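Local coordinates for protein 2-keto acid:ferredoxin oxidoreductase subunit alpha (Pyrococcus furiosus, PDB 4WBX) that probably catalyses, as part of a heterotetramer, the ferredoxin-dependent oxidative decarboxylation of 2-oxoglutarate to succinyl-CoA, at residues A[20-25]-A[193-198]. Numbering follows the deposited sequence.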
loop_
_atom_site.group_PDB
_atom_site.type_symbol
_atom_site.label_atom_id
_atom_site.label_comp_id
_atom_site.label_asym_id
_atom_site.label_seq_id
_atom_site.Cartn_x
_atom_site.Cartn_y
_atom_site.Cartn_z
ATOM N N PRO A 20 14.588 -31.853 25.304
ATOM C CA PRO A 20 13.376 -31.146 25.725
ATOM C C PRO A 20 13.721 -29.750 26.194
ATOM O O PRO A 20 14.827 -29.535 26.677
ATOM C CB PRO A 20 12.859 -31.988 26.882
ATOM C CG PRO A 20 13.409 -33.343 26.637
ATOM C CD PRO A 20 14.728 -33.159 25.964
ATOM N N ASP A 21 12.805 -28.810 26.014
ATOM C CA ASP A 21 12.936 -27.480 26.588
ATOM C C ASP A 21 11.513 -26.969 26.769
ATOM O O ASP A 21 10.563 -27.607 26.331
ATOM C CB ASP A 21 13.778 -26.555 25.705
ATOM C CG ASP A 21 14.041 -25.188 26.355
ATOM O OD1 ASP A 21 13.296 -24.802 27.283
ATOM O OD2 ASP A 21 14.979 -24.471 25.938
ATOM N N PHE A 22 11.360 -25.845 27.445
ATOM C CA PHE A 22 10.047 -25.288 27.708
ATOM C C PHE A 22 9.996 -23.903 27.104
ATOM O O PHE A 22 10.614 -22.969 27.630
ATOM C CB PHE A 22 9.754 -25.226 29.211
ATOM C CG PHE A 22 8.991 -26.418 29.742
ATOM C CD1 PHE A 22 7.612 -26.366 29.885
ATOM C CD2 PHE A 22 9.657 -27.580 30.125
ATOM C CE1 PHE A 22 6.909 -27.455 30.381
ATOM C CE2 PHE A 22 8.958 -28.672 30.629
ATOM C CZ PHE A 22 7.586 -28.611 30.754
ATOM N N ILE A 23 9.270 -23.770 25.998
ATOM C CA ILE A 23 9.260 -22.512 25.260
ATOM C C ILE A 23 7.851 -22.050 24.953
ATOM O O ILE A 23 6.887 -22.794 25.125
ATOM C CB ILE A 23 10.064 -22.627 23.956
ATOM C CG1 ILE A 23 9.769 -23.944 23.262
ATOM C CG2 ILE A 23 11.548 -22.582 24.264
ATOM C CD1 ILE A 23 10.741 -24.262 22.148
ATOM N N GLN A 24 7.741 -20.803 24.522
ATOM C CA GLN A 24 6.482 -20.281 23.992
ATOM C C GLN A 24 6.240 -20.686 22.518
ATOM O O GLN A 24 7.105 -21.275 21.865
ATOM C CB GLN A 24 6.461 -18.763 24.121
ATOM C CG GLN A 24 6.452 -18.268 25.535
ATOM C CD GLN A 24 6.406 -16.763 25.580
ATOM O OE1 GLN A 24 7.266 -16.087 25.003
ATOM N NE2 GLN A 24 5.400 -16.221 26.257
ATOM N N GLY A 25 5.057 -20.370 22.001
ATOM C CA GLY A 25 4.737 -20.690 20.621
ATOM C C GLY A 25 5.635 -19.952 19.640
ATOM O O GLY A 25 6.278 -20.567 18.783
ATOM N N ARG A 193 3.654 -21.120 27.464
ATOM C CA ARG A 193 4.839 -21.958 27.636
ATOM C C ARG A 193 4.446 -23.420 27.821
ATOM O O ARG A 193 3.555 -23.740 28.613
ATOM C CB ARG A 193 5.675 -21.483 28.825
ATOM C CG ARG A 193 7.122 -21.160 28.476
ATOM C CD ARG A 193 7.981 -20.929 29.714
ATOM N NE ARG A 193 8.527 -22.186 30.213
ATOM C CZ ARG A 193 8.236 -22.678 31.411
ATOM N NH1 ARG A 193 7.393 -22.022 32.206
ATOM N NH2 ARG A 193 8.747 -23.838 31.809
ATOM N N GLU A 194 5.103 -24.292 27.060
ATOM C CA GLU A 194 4.878 -25.726 27.118
ATOM C C GLU A 194 6.152 -26.492 26.807
ATOM O O GLU A 194 7.186 -25.903 26.517
ATOM C CB GLU A 194 3.819 -26.157 26.124
ATOM C CG GLU A 194 2.413 -25.762 26.422
ATOM C CD GLU A 194 1.486 -26.359 25.380
ATOM O OE1 GLU A 194 1.840 -27.430 24.823
ATOM O OE2 GLU A 194 0.421 -25.764 25.104
ATOM N N ARG A 195 6.063 -27.814 26.824
ATOM C CA ARG A 195 7.233 -28.643 26.601
ATOM C C ARG A 195 7.376 -28.965 25.138
ATOM O O ARG A 195 6.437 -29.476 24.515
ATOM C CB ARG A 195 7.153 -29.945 27.401
ATOM C CG ARG A 195 8.268 -30.942 27.074
ATOM C CD ARG A 195 8.013 -32.297 27.722
ATOM N NE ARG A 195 9.177 -33.172 27.602
ATOM C CZ ARG A 195 9.368 -34.048 26.616
ATOM N NH1 ARG A 195 8.463 -34.181 25.652
ATOM N NH2 ARG A 195 10.463 -34.803 26.593
ATOM N N VAL A 196 8.559 -28.674 24.603
ATOM C CA VAL A 196 8.902 -28.985 23.221
ATOM C C VAL A 196 10.158 -29.850 23.180
ATOM O O VAL A 196 11.204 -29.457 23.695
ATOM C CB VAL A 196 9.145 -27.690 22.372
ATOM C CG1 VAL A 196 9.828 -28.015 21.033
ATOM C CG2 VAL A 196 7.852 -26.934 22.150
ATOM N N TYR A 197 10.071 -31.028 22.580
ATOM C CA TYR A 197 11.294 -31.758 22.299
ATOM C C TYR A 197 11.885 -31.233 20.996
ATOM O O TYR A 197 11.303 -31.413 19.927
ATOM C CB TYR A 197 11.054 -33.270 22.215
ATOM C CG TYR A 197 12.317 -34.059 21.889
ATOM C CD1 TYR A 197 13.112 -34.594 22.896
ATOM C CD2 TYR A 197 12.719 -34.259 20.573
ATOM C CE1 TYR A 197 14.274 -35.311 22.597
ATOM C CE2 TYR A 197 13.872 -34.972 20.267
ATOM C CZ TYR A 197 14.644 -35.495 21.282
ATOM O OH TYR A 197 15.788 -36.200 20.964
ATOM N N ILE A 198 13.036 -30.580 21.084
ATOM C CA ILE A 198 13.746 -30.118 19.898
ATOM C C ILE A 198 14.809 -31.110 19.476
ATOM O O ILE A 198 15.786 -31.289 20.182
ATOM C CB ILE A 198 14.417 -28.784 20.154
ATOM C CG1 ILE A 198 13.364 -27.746 20.535
ATOM C CG2 ILE A 198 15.240 -28.364 18.941
ATOM C CD1 ILE A 198 13.944 -26.510 21.167
#
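Ile-23 places CG1 between its backbone N and carbonyl carbon (chi1 43°), and Val-196 sets CG2 beside its own backbone N, torsions that bring these two carbons to 3.7 Å as the side chains meet at about a right angle. From the same branch of Ile-23, CD1 reaches on to CD1 of Ile-198. With Ile-23 cut back to an alanine, a gap is likely to open beside Val-196 and the end of Ile-198 to lose this neighbour. On the other face, CB of Arg-195 lies over one face of the Phe-22 ring, offset toward the rim, 3.6 Å from CZ, a CH-pi contact. The bend of Arg-193 at chi3 (87°) turns its guanidinium back to Phe-22, where NE makes a weak hydrogen bond of 3.4 Å to Phe-22 O, which lies at the guanidinium edge, in its plane. Pro-20 continues this face, its ring running alongside the end of Arg-195 and its CD lying 3.8 Å from CD1 of Tyr-197. Two reciprocal backbone pairs, Asp-21 with Val-196 and Ile-23 with Glu-194, join the strands into an antiparallel ribbon; Val-196 N to Asp-21 O is nearly straight at 2.9 Å. Asp-21 also forms a salt bridge with Arg-31 of helix 25-36. This two-stranded sheet, separate from the large mixed sheet, rests its Ile-23, Val-196 and Ile-198 face on helices 25-36 and 160-176, with Gln-24 as N-cap residue leading into the former.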